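Local coordinates for protein p24: plant transcriptional regulator PBF-2 (PDB 1L3A) that binds single-stranded DNA as a homotetramer and activates transcription of the pathogenesis-related gene PR-10a upon elicitation, at residues C[42-47]-C[164-169]; C[99-104]-C[182-187]; C[117-122]-C[133-138]; C[77-82]-C[92-97]. All blocks are in the same frame, centred on the assembly; numbering follows the deposited sequence.

Contact 1: residues C[42-47]-C[164-169]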
# COMPACT_ATOMS: atom_id res chain seq x y z
N TYR C 42 0.14 -15.85 10.62
CA TYR C 42 -1.29 -15.89 10.39
C TYR C 42 -1.68 -17.34 10.12
O TYR C 42 -1.10 -18.00 9.26
CB TYR C 42 -1.65 -15.02 9.19
CG TYR C 42 -3.12 -15.04 8.83
CD1 TYR C 42 -4.09 -14.59 9.73
CD2 TYR C 42 -3.54 -15.51 7.59
CE1 TYR C 42 -5.45 -14.60 9.39
CE2 TYR C 42 -4.88 -15.52 7.23
CZ TYR C 42 -5.83 -15.06 8.13
OH TYR C 42 -7.16 -15.10 7.76
N SER C 43 -2.70 -17.82 10.83
CA SER C 43 -3.15 -19.20 10.69
C SER C 43 -4.57 -19.32 10.21
O SER C 43 -5.44 -18.56 10.63
CB SER C 43 -3.02 -19.93 12.03
OG SER C 43 -1.68 -19.99 12.45
N ILE C 44 -4.81 -20.30 9.35
CA ILE C 44 -6.12 -20.59 8.80
C ILE C 44 -6.47 -22.01 9.24
O ILE C 44 -5.77 -22.96 8.89
CB ILE C 44 -6.07 -20.50 7.25
CG1 ILE C 44 -5.78 -19.05 6.86
CG2 ILE C 44 -7.36 -21.05 6.62
CD1 ILE C 44 -5.55 -18.84 5.39
N TYR C 45 -7.55 -22.17 10.01
CA TYR C 45 -7.96 -23.49 10.51
C TYR C 45 -9.18 -24.06 9.78
O TYR C 45 -10.25 -23.45 9.80
CB TYR C 45 -8.23 -23.41 12.00
CG TYR C 45 -7.04 -22.93 12.80
CD1 TYR C 45 -7.05 -21.69 13.44
CD2 TYR C 45 -5.89 -23.71 12.91
CE1 TYR C 45 -5.94 -21.24 14.17
CE2 TYR C 45 -4.78 -23.28 13.64
CZ TYR C 45 -4.81 -22.05 14.26
OH TYR C 45 -3.71 -21.61 14.97
N LYS C 46 -9.01 -25.23 9.15
CA LYS C 46 -10.10 -25.86 8.41
C LYS C 46 -10.46 -27.30 8.81
O LYS C 46 -9.90 -27.87 9.75
CB LYS C 46 -9.81 -25.78 6.91
CG LYS C 46 -9.88 -24.36 6.34
CD LYS C 46 -11.23 -23.70 6.68
CE LYS C 46 -11.22 -22.18 6.46
NZ LYS C 46 -11.16 -21.80 5.02
N GLY C 47 -11.41 -27.89 8.09
CA GLY C 47 -11.84 -29.25 8.40
C GLY C 47 -10.77 -30.33 8.38
O GLY C 47 -10.62 -31.06 9.35
N ILE C 164 -1.68 -32.47 1.01
CA ILE C 164 -2.46 -31.72 1.99
C ILE C 164 -3.22 -30.63 1.24
O ILE C 164 -2.64 -29.83 0.51
CB ILE C 164 -1.57 -31.08 3.08
CG1 ILE C 164 -0.71 -32.15 3.75
CG2 ILE C 164 -2.44 -30.45 4.16
CD1 ILE C 164 0.20 -31.62 4.86
N TYR C 165 -4.53 -30.62 1.43
CA TYR C 165 -5.46 -29.71 0.78
C TYR C 165 -6.12 -28.77 1.80
O TYR C 165 -6.43 -29.20 2.91
CB TYR C 165 -6.53 -30.56 0.08
CG TYR C 165 -7.56 -29.81 -0.72
CD1 TYR C 165 -7.40 -29.60 -2.08
CD2 TYR C 165 -8.73 -29.35 -0.12
CE1 TYR C 165 -8.38 -28.95 -2.83
CE2 TYR C 165 -9.72 -28.69 -0.85
CZ TYR C 165 -9.53 -28.50 -2.21
OH TYR C 165 -10.50 -27.85 -2.94
N ILE C 166 -6.33 -27.51 1.43
CA ILE C 166 -7.00 -26.58 2.34
C ILE C 166 -7.69 -25.45 1.57
O ILE C 166 -7.07 -24.78 0.75
CB ILE C 166 -6.02 -26.00 3.41
CG1 ILE C 166 -6.82 -25.35 4.54
CG2 ILE C 166 -5.09 -24.95 2.80
CD1 ILE C 166 -5.97 -24.86 5.68
N PRO C 167 -8.99 -25.25 1.82
CA PRO C 167 -9.72 -24.18 1.12
C PRO C 167 -9.48 -22.82 1.80
O PRO C 167 -9.41 -22.73 3.03
CB PRO C 167 -11.17 -24.63 1.23
CG PRO C 167 -11.20 -25.22 2.64
CD PRO C 167 -9.90 -26.03 2.68
N VAL C 168 -9.35 -21.77 1.00
CA VAL C 168 -9.13 -20.43 1.53
C VAL C 168 -10.24 -19.52 1.01
O VAL C 168 -10.36 -19.30 -0.19
CB VAL C 168 -7.76 -19.88 1.07
CG1 VAL C 168 -7.54 -18.49 1.63
CG2 VAL C 168 -6.64 -20.83 1.54
N THR C 169 -11.08 -19.01 1.91
CA THR C 169 -12.18 -18.15 1.48
C THR C 169 -11.65 -16.87 0.85
O THR C 169 -10.48 -16.51 1.01
CB THR C 169 -13.08 -17.77 2.66
OG1 THR C 169 -12.35 -16.90 3.55
CG2 THR C 169 -13.51 -19.02 3.43
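The two four-stranded antiparallel sheets of the Whirly domain meet here at their edges: strand 38-45, outermost in one, passes over strand 161-169, outermost in the other. The short strand segments run at 105° to each other with their axes 8.5 Å apart, so side chains rather than a backbone ladder join them. Lys-46, in the region required for binding single-stranded DNA, carries most of the contact. Its CB and CG lie over the Ile-166 side chain, crossing it at about a right angle, with CG 3.7 Å from Ile-166 CG1. Bends at chi2 and chi4 then turn the chain past the Pro-167 ring and carbonyl, the ring CG being 4.0 Å from Lys-46 CG. The ammonium NZ donates to Pro-167 O at 2.8 Å, arriving above the carbonyl plane, 44° out of it. A salt bridge to Glu-172 gives the same NZ a second, charged partner. Ile-44 supplies the apolar side: its CG2 sits 4.2 Å from Ile-166 CD1, and its CD1 is 4.3 Å from Val-168 CG1. Ile-166 CD1 also comes within 3.7 Å of Ile-44 O. Strand 49-62 pairs with strand 38-45 and sends Leu-51 against Ile-166, while Phe-149 of strand 146-155 packs on Ile-166 and Val-168. Thr-169 is the N-cap of helix 170-188, whose first turn brings Glu-172 to both Lys-46 and the Thr-169 backbone N.

Contact 2: residues C[99-104]-C[182-187]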
# COMPACT_ATOMS: atom_id res chain seq x y z
N LEU C 99 7.97 -19.50 0.03
CA LEU C 99 7.62 -18.68 -1.12
C LEU C 99 8.61 -17.54 -1.23
O LEU C 99 8.82 -16.81 -0.26
CB LEU C 99 6.21 -18.09 -0.96
CG LEU C 99 4.97 -18.96 -0.79
CD1 LEU C 99 3.79 -18.02 -0.51
CD2 LEU C 99 4.69 -19.80 -2.04
N SER C 100 9.22 -17.40 -2.40
CA SER C 100 10.17 -16.33 -2.67
C SER C 100 9.32 -15.12 -2.98
O SER C 100 8.11 -15.23 -3.19
CB SER C 100 11.01 -16.64 -3.91
OG SER C 100 10.18 -16.71 -5.06
N VAL C 101 9.96 -13.96 -3.07
CA VAL C 101 9.24 -12.74 -3.37
C VAL C 101 8.50 -12.83 -4.71
O VAL C 101 7.40 -12.30 -4.85
CB VAL C 101 10.18 -11.53 -3.41
CG1 VAL C 101 10.83 -11.33 -2.05
CG2 VAL C 101 11.23 -11.74 -4.49
N THR C 102 9.10 -13.50 -5.69
CA THR C 102 8.48 -13.62 -7.01
C THR C 102 7.23 -14.49 -6.93
O THR C 102 6.22 -14.21 -7.59
CB THR C 102 9.46 -14.22 -8.04
OG1 THR C 102 10.56 -13.32 -8.23
CG2 THR C 102 8.78 -14.44 -9.37
N GLU C 103 7.30 -15.54 -6.12
CA GLU C 103 6.17 -16.44 -5.93
C GLU C 103 5.07 -15.68 -5.18
O GLU C 103 3.89 -15.86 -5.46
CB GLU C 103 6.63 -17.67 -5.14
CG GLU C 103 7.65 -18.49 -5.91
CD GLU C 103 8.24 -19.63 -5.10
OE1 GLU C 103 9.00 -19.36 -4.13
OE2 GLU C 103 7.95 -20.79 -5.44
N ILE C 104 5.46 -14.82 -4.24
CA ILE C 104 4.48 -14.03 -3.51
C ILE C 104 3.82 -13.10 -4.52
O ILE C 104 2.65 -12.72 -4.37
CB ILE C 104 5.14 -13.19 -2.40
CG1 ILE C 104 5.58 -14.10 -1.26
CG2 ILE C 104 4.18 -12.09 -1.92
CD1 ILE C 104 6.41 -13.40 -0.23
N PHE C 182 2.40 -5.80 2.35
CA PHE C 182 3.10 -5.12 3.42
C PHE C 182 4.55 -5.60 3.59
O PHE C 182 5.46 -4.78 3.71
CB PHE C 182 2.35 -5.31 4.73
CG PHE C 182 3.15 -4.92 5.93
CD1 PHE C 182 3.22 -3.58 6.32
CD2 PHE C 182 3.85 -5.87 6.65
CE1 PHE C 182 3.99 -3.21 7.40
CE2 PHE C 182 4.64 -5.50 7.75
CZ PHE C 182 4.72 -4.18 8.13
N VAL C 183 4.77 -6.92 3.60
CA VAL C 183 6.13 -7.43 3.81
C VAL C 183 7.05 -7.44 2.61
O VAL C 183 8.26 -7.54 2.79
CB VAL C 183 6.18 -8.89 4.36
CG1 VAL C 183 5.74 -8.93 5.78
CG2 VAL C 183 5.39 -9.82 3.48
N MET C 184 6.51 -7.36 1.40
CA MET C 184 7.36 -7.39 0.23
C MET C 184 8.56 -6.44 0.37
O MET C 184 9.70 -6.88 0.28
CB MET C 184 6.56 -7.03 -1.02
CG MET C 184 7.34 -7.21 -2.32
SD MET C 184 7.66 -8.97 -2.64
CE MET C 184 6.02 -9.49 -3.24
N PRO C 185 8.32 -5.14 0.59
CA PRO C 185 9.47 -4.23 0.72
C PRO C 185 10.50 -4.64 1.77
O PRO C 185 11.71 -4.53 1.54
CB PRO C 185 8.83 -2.86 0.99
CG PRO C 185 7.41 -3.17 1.41
CD PRO C 185 7.06 -4.37 0.56
N TYR C 186 10.03 -5.11 2.92
CA TYR C 186 10.94 -5.54 3.96
C TYR C 186 11.73 -6.77 3.54
O TYR C 186 12.88 -6.93 3.96
CB TYR C 186 10.18 -5.84 5.27
CG TYR C 186 9.47 -4.63 5.82
CD1 TYR C 186 8.19 -4.30 5.40
CD2 TYR C 186 10.12 -3.77 6.71
CE1 TYR C 186 7.56 -3.13 5.85
CE2 TYR C 186 9.50 -2.60 7.17
CZ TYR C 186 8.22 -2.29 6.73
OH TYR C 186 7.62 -1.10 7.12
N LEU C 187 11.12 -7.63 2.73
CA LEU C 187 11.81 -8.83 2.26
C LEU C 187 12.86 -8.44 1.23
O LEU C 187 13.80 -9.18 0.98
CB LEU C 187 10.83 -9.82 1.62
CG LEU C 187 9.64 -10.38 2.40
CD1 LEU C 187 8.96 -11.45 1.52
CD2 LEU C 187 10.08 -10.98 3.72
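Val-101 and Ile-104, one turn apart at the start of helix 101-108, face Met-184 and Leu-187 near the end of helix 170-188, and apolar packing makes the whole contact between them. Met-184 starts with CG opposite its own N (chi1 -173°) and then bends at chi2 and chi3, which lays the thioether across Val-101 at about a right angle, SD 3.7 Å from Val-101 CB. Its methyl CE runs on alongside Ile-104, only 3.4 Å from Ile-104 CG2, a tight carbon pair, and 3.5 Å from Val-101 O. Leu-187 meets Ile-104 tip to tip, CD1 to CD1 at 3.7 Å, and runs antiparallel to the Val-101 side chain, its CB 4.0 Å from Val-101 CG1. The polar bonds within segment 99-104 lie at the helix start, where Ser-100 and Glu-103 form a capping box. Glu-103 N donates to Ser-100 OG at 3.3 Å, and Ser-100 N donates to Glu-103 OE1 at 2.6 Å, reaching it from the anti side of the carboxylate. Tyr-42 and Ser-178 of a neighbouring subunit pack on Val-101 and Met-184, while Phe-197 of another packs on Leu-187. All four touching residues are buried, so this is a hydrophobic helix-helix joint set among tetramer contacts, held by apolar burial, with the polar bonds ordering the helix start rather than bridging the pair.

Contact 3: residues C[117-122]-C[133-138]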
# COMPACT_ATOMS: atom_id res chain seq x y z
N GLU C 117 1.10 -22.59 -10.21
CA GLU C 117 1.74 -23.79 -9.67
C GLU C 117 3.19 -23.49 -9.32
O GLU C 117 3.85 -22.74 -10.03
CB GLU C 117 1.70 -24.92 -10.70
CG GLU C 117 2.11 -26.29 -10.15
CD GLU C 117 2.32 -27.35 -11.23
OE1 GLU C 117 3.33 -27.26 -11.97
OE2 GLU C 117 1.49 -28.27 -11.33
N PHE C 118 3.67 -24.07 -8.23
CA PHE C 118 5.05 -23.86 -7.78
C PHE C 118 5.74 -25.20 -7.56
O PHE C 118 5.24 -26.06 -6.85
CB PHE C 118 5.07 -23.07 -6.47
CG PHE C 118 4.43 -21.72 -6.56
CD1 PHE C 118 3.44 -21.34 -5.65
CD2 PHE C 118 4.83 -20.80 -7.52
CE1 PHE C 118 2.87 -20.07 -5.69
CE2 PHE C 118 4.26 -19.52 -7.58
CZ PHE C 118 3.28 -19.15 -6.67
N PHE C 119 6.93 -25.34 -8.15
CA PHE C 119 7.70 -26.57 -8.05
C PHE C 119 9.04 -26.35 -7.34
O PHE C 119 9.85 -25.55 -7.79
CB PHE C 119 7.94 -27.11 -9.46
CG PHE C 119 8.99 -28.18 -9.53
CD1 PHE C 119 8.67 -29.50 -9.23
CD2 PHE C 119 10.29 -27.87 -9.93
CE1 PHE C 119 9.64 -30.51 -9.32
CE2 PHE C 119 11.26 -28.87 -10.03
CZ PHE C 119 10.93 -30.19 -9.73
N HIS C 120 9.28 -27.06 -6.25
CA HIS C 120 10.54 -26.92 -5.53
C HIS C 120 11.27 -28.25 -5.45
O HIS C 120 10.65 -29.29 -5.21
CB HIS C 120 10.30 -26.35 -4.12
CG HIS C 120 10.03 -24.87 -4.11
ND1 HIS C 120 9.76 -24.17 -2.95
CD2 HIS C 120 10.02 -23.96 -5.11
CE1 HIS C 120 9.59 -22.89 -3.24
NE2 HIS C 120 9.74 -22.74 -4.54
N ASP C 121 12.58 -28.21 -5.64
CA ASP C 121 13.41 -29.41 -5.63
C ASP C 121 14.84 -29.01 -5.30
O ASP C 121 15.37 -28.06 -5.88
CB ASP C 121 13.33 -30.08 -7.01
CG ASP C 121 14.14 -31.37 -7.11
OD1 ASP C 121 13.84 -32.18 -8.02
OD2 ASP C 121 15.07 -31.58 -6.30
N PRO C 122 15.48 -29.69 -4.34
CA PRO C 122 16.86 -29.34 -3.99
C PRO C 122 17.76 -29.38 -5.23
O PRO C 122 18.22 -30.45 -5.64
CB PRO C 122 17.24 -30.40 -2.96
CG PRO C 122 15.93 -30.67 -2.27
CD PRO C 122 14.97 -30.75 -3.44
N ARG C 133 10.64 -33.90 -4.34
CA ARG C 133 10.03 -32.68 -4.86
C ARG C 133 8.80 -32.17 -4.10
O ARG C 133 8.09 -32.93 -3.44
CB ARG C 133 9.61 -32.88 -6.31
CG ARG C 133 8.63 -34.01 -6.47
CD ARG C 133 8.03 -34.02 -7.87
NE ARG C 133 9.09 -34.05 -8.87
CZ ARG C 133 8.87 -34.02 -10.18
NH1 ARG C 133 7.62 -33.96 -10.64
NH2 ARG C 133 9.89 -34.05 -11.02
N LYS C 134 8.55 -30.87 -4.22
CA LYS C 134 7.42 -30.23 -3.58
C LYS C 134 6.67 -29.45 -4.64
O LYS C 134 7.27 -28.69 -5.40
CB LYS C 134 7.87 -29.26 -2.49
CG LYS C 134 8.77 -29.86 -1.44
CD LYS C 134 8.01 -30.74 -0.49
CE LYS C 134 7.62 -29.98 0.76
NZ LYS C 134 8.79 -29.55 1.59
N VAL C 135 5.35 -29.63 -4.70
CA VAL C 135 4.55 -28.89 -5.65
C VAL C 135 3.36 -28.24 -4.95
O VAL C 135 2.55 -28.92 -4.32
CB VAL C 135 4.00 -29.79 -6.79
CG1 VAL C 135 3.24 -28.93 -7.78
CG2 VAL C 135 5.14 -30.53 -7.49
N LEU C 136 3.27 -26.92 -5.06
CA LEU C 136 2.17 -26.16 -4.48
C LEU C 136 1.25 -25.62 -5.57
O LEU C 136 1.70 -24.89 -6.46
CB LEU C 136 2.68 -24.97 -3.65
CG LEU C 136 1.56 -24.05 -3.11
CD1 LEU C 136 0.70 -24.83 -2.11
CD2 LEU C 136 2.15 -22.80 -2.45
N LYS C 137 -0.02 -25.98 -5.51
CA LYS C 137 -1.00 -25.51 -6.48
C LYS C 137 -2.00 -24.60 -5.79
O LYS C 137 -2.39 -24.85 -4.64
CB LYS C 137 -1.77 -26.67 -7.13
CG LYS C 137 -0.96 -27.56 -8.06
CD LYS C 137 -1.87 -28.64 -8.65
CE LYS C 137 -1.10 -29.67 -9.47
NZ LYS C 137 -0.24 -30.55 -8.61
N VAL C 138 -2.41 -23.54 -6.48
CA VAL C 138 -3.40 -22.62 -5.94
C VAL C 138 -4.43 -22.44 -7.06
O VAL C 138 -4.12 -21.89 -8.10
CB VAL C 138 -2.75 -21.29 -5.54
CG1 VAL C 138 -3.78 -20.33 -4.98
CG2 VAL C 138 -1.68 -21.55 -4.49
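Phe-118 and Leu-136 form a hydrogen-bonded antiparallel pair in the hairpin of strands 116-120 and 132-140, with a second such pair, His-120 and Lys-134, two residues along. Each pair satisfies both its N-H groups and both its carbonyls: Phe-118 N to Leu-136 O and Leu-136 N to Phe-118 O are each 2.8 Å, His-120 N to Lys-134 O is 2.7 Å, and Lys-134 N to His-120 O is 2.8 Å. The His-120 N bond is nearly straight at 174°. CA-H groups add to the acceptors, the closest being Val-135 CA, 3.2 Å from Phe-118 O. On the face of Phe-118 and His-120, Leu-136 CD2 meets the edge of the Phe-118 ring, 3.7 Å from Phe-118 CD1. The Lys-134 chain, bent three times, leads its ammonium away from strand 116-120 to Val-96 O, with a long, weak ion pair to Glu-217 of a neighbouring subunit. His-120 NE2 makes a weak hydrogen bond with Glu-103. On the other face Phe-119 turns its ring edge to Arg-133, placing Phe-119 CE1 over the guanidinium face, 3.6 Å from Arg-133 NE, with the planes 80° apart. Glu-117 and Lys-137 extend in parallel, and their salt bridge is long, Glu-117 OE2 to Lys-137 NZ 3.9 Å. The residues 133-137 belong to a predicted nuclear localization signal. Strand 146-155 pairs with the far edge of strand 132-140, helix 101-108 packs against Phe-118, and Phe-97 of strand 88-99 stacks on the His-120 ring.

Contact 4: residues C[77-82]-C[92-97]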
# COMPACT_ATOMS: atom_id res chain seq x y z
N MET C 77 7.23 -18.38 4.70
CA MET C 77 7.19 -19.81 4.92
C MET C 77 5.75 -20.25 5.19
O MET C 77 5.08 -19.68 6.05
CB MET C 77 8.05 -20.17 6.13
CG MET C 77 8.48 -21.64 6.18
SD MET C 77 9.52 -22.02 4.75
CE MET C 77 10.64 -20.57 4.82
N LEU C 78 5.30 -21.26 4.46
CA LEU C 78 3.96 -21.82 4.62
C LEU C 78 4.14 -23.17 5.30
O LEU C 78 5.04 -23.92 4.95
CB LEU C 78 3.29 -22.04 3.25
CG LEU C 78 3.07 -20.82 2.36
CD1 LEU C 78 2.40 -21.24 1.04
CD2 LEU C 78 2.19 -19.83 3.08
N GLN C 79 3.30 -23.46 6.29
CA GLN C 79 3.38 -24.74 6.99
C GLN C 79 1.99 -25.35 6.96
O GLN C 79 1.02 -24.71 7.38
CB GLN C 79 3.85 -24.55 8.43
CG GLN C 79 5.33 -24.17 8.56
CD GLN C 79 5.79 -24.04 10.00
OE1 GLN C 79 5.76 -25.04 10.75
NE2 GLN C 79 6.18 -22.92 10.38
N PHE C 80 1.89 -26.56 6.44
CA PHE C 80 0.63 -27.27 6.36
C PHE C 80 0.61 -28.41 7.38
O PHE C 80 1.59 -29.13 7.53
CB PHE C 80 0.43 -27.87 4.96
CG PHE C 80 0.33 -26.86 3.86
CD1 PHE C 80 1.46 -26.19 3.39
CD2 PHE C 80 -0.89 -26.64 3.21
CE1 PHE C 80 1.38 -25.32 2.29
CE2 PHE C 80 -0.97 -25.76 2.11
CZ PHE C 80 0.16 -25.11 1.65
N ALA C 81 -0.52 -28.60 8.05
CA ALA C 81 -0.64 -29.67 9.04
C ALA C 81 -2.00 -30.35 8.89
O ALA C 81 -3.03 -29.68 8.83
CB ALA C 81 -0.49 -29.11 10.46
N PRO C 82 -2.02 -31.69 8.83
CA PRO C 82 -3.29 -32.42 8.69
C PRO C 82 -4.04 -32.46 10.01
O PRO C 82 -3.44 -32.46 11.08
CB PRO C 82 -2.84 -33.81 8.25
CG PRO C 82 -1.57 -33.99 9.09
CD PRO C 82 -0.88 -32.63 8.95
N SER C 92 3.44 -32.58 13.91
CA SER C 92 4.59 -33.48 13.81
C SER C 92 4.63 -34.01 12.38
O SER C 92 5.68 -34.45 11.90
CB SER C 92 4.44 -34.65 14.79
OG SER C 92 4.29 -34.16 16.12
N ARG C 93 3.49 -33.96 11.71
CA ARG C 93 3.41 -34.40 10.32
C ARG C 93 3.22 -33.19 9.41
O ARG C 93 2.62 -33.30 8.33
CB ARG C 93 2.23 -35.37 10.13
CG ARG C 93 2.54 -36.83 10.42
CD ARG C 93 1.32 -37.68 10.10
NE ARG C 93 0.21 -37.37 11.00
CZ ARG C 93 -1.07 -37.38 10.65
NH1 ARG C 93 -1.42 -37.69 9.40
NH2 ARG C 93 -2.01 -37.09 11.54
N LYS C 94 3.72 -32.04 9.83
CA LYS C 94 3.58 -30.81 9.05
C LYS C 94 4.50 -30.81 7.84
O LYS C 94 5.59 -31.39 7.88
CB LYS C 94 3.90 -29.58 9.91
CG LYS C 94 5.38 -29.41 10.24
CD LYS C 94 5.61 -28.17 11.09
CE LYS C 94 7.07 -28.02 11.47
NZ LYS C 94 7.30 -26.87 12.40
N GLN C 95 4.05 -30.16 6.78
CA GLN C 95 4.82 -30.03 5.55
C GLN C 95 5.06 -28.54 5.32
O GLN C 95 4.15 -27.72 5.47
CB GLN C 95 4.07 -30.65 4.37
CG GLN C 95 4.08 -32.19 4.35
CD GLN C 95 5.50 -32.76 4.34
OE1 GLN C 95 6.35 -32.31 3.57
NE2 GLN C 95 5.75 -33.75 5.18
N VAL C 96 6.29 -28.19 4.97
CA VAL C 96 6.68 -26.79 4.77
C VAL C 96 6.97 -26.43 3.31
O VAL C 96 7.49 -27.25 2.54
CB VAL C 96 7.92 -26.48 5.63
CG1 VAL C 96 8.33 -25.04 5.48
CG2 VAL C 96 7.63 -26.77 7.09
N PHE C 97 6.63 -25.20 2.93
CA PHE C 97 6.88 -24.72 1.57
C PHE C 97 7.23 -23.23 1.60
O PHE C 97 6.43 -22.40 2.04
CB PHE C 97 5.65 -24.93 0.68
CG PHE C 97 5.95 -24.84 -0.79
CD1 PHE C 97 6.31 -25.98 -1.51
CD2 PHE C 97 5.89 -23.61 -1.46
CE1 PHE C 97 6.61 -25.91 -2.88
CE2 PHE C 97 6.19 -23.53 -2.83
CZ PHE C 97 6.55 -24.68 -3.55
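Gln-79 reaches from strand 68-85 to Lys-94 along one face of an antiparallel hairpin. From CB, chi1 of -71° sets CG anti to the carbonyl carbon and brings it beside Val-96, 3.8 Å from its CG2. An extended chi2 carries CD onward, and OE1 accepts from Lys-94 NZ at 2.9 Å, the donor tilted 29° from the amide plane. Lys-94 follows the same course, and its extended chain also brings CD to 3.2 Å from Gln-79 OE1. Val-96 is held on its other branch by Met-77, whose SD is 3.3 Å from Val-96 CG1, with the Met-77 CG packing tightly on the same methyl. Strands 68-85 and 88-99 form the second half of a four-stranded antiparallel sheet, ordered after 38-45 and 49-62. Leu-78 with Phe-97 and Phe-80 with Gln-95 are its hydrogen-bonded pairs here, and Gln-79 with Val-96 is the non-hydrogen-bonded pair between them. The Phe-80 N to Gln-95 O bond is short and almost straight, 2.7 Å and 178°. Gln-95 O also sits at the edge of the Phe-80 ring, 3.7 Å from Phe-80 CD1. On the face opposite Gln-79 and Val-96, Leu-78, Phe-80 and Phe-97 turn toward the other sheet, where Leu-136 and Leu-151 pack on them. Towards the turn, Pro-82 CG lies over one face of the Arg-93 guanidinium, 3.7 Å from Arg-93 NH1, while Arg-93 NE forms a salt bridge with Asp-90.

How the contacts relate
Contacts 3 and 4 are hairpins from the two different sheets, facing each other with centres about 13 Å apart: Lys-134 CB lies 3.6 Å from Phe-97 CE1, and Phe-118 CB 3.6 Å from Phe-97 CZ. Contact 1 joins the outer strands of those sheets; its Ile-164 CD1 packs 3.8 Å from Phe-80 CB of contact 4. Contact 2 follows contact 4 along the chain; Leu-99 CD1 touches Leu-78 CD1 at 3.8 Å, and Leu-99 CD2 is 4.0 Å from Leu-136 CD2 of contact 3. Its centre is about 21 Å from that of contact 1, although strand 161-169 leads into helix 170-188. Contact 1 alone includes part of the region required for binding single-stranded DNA.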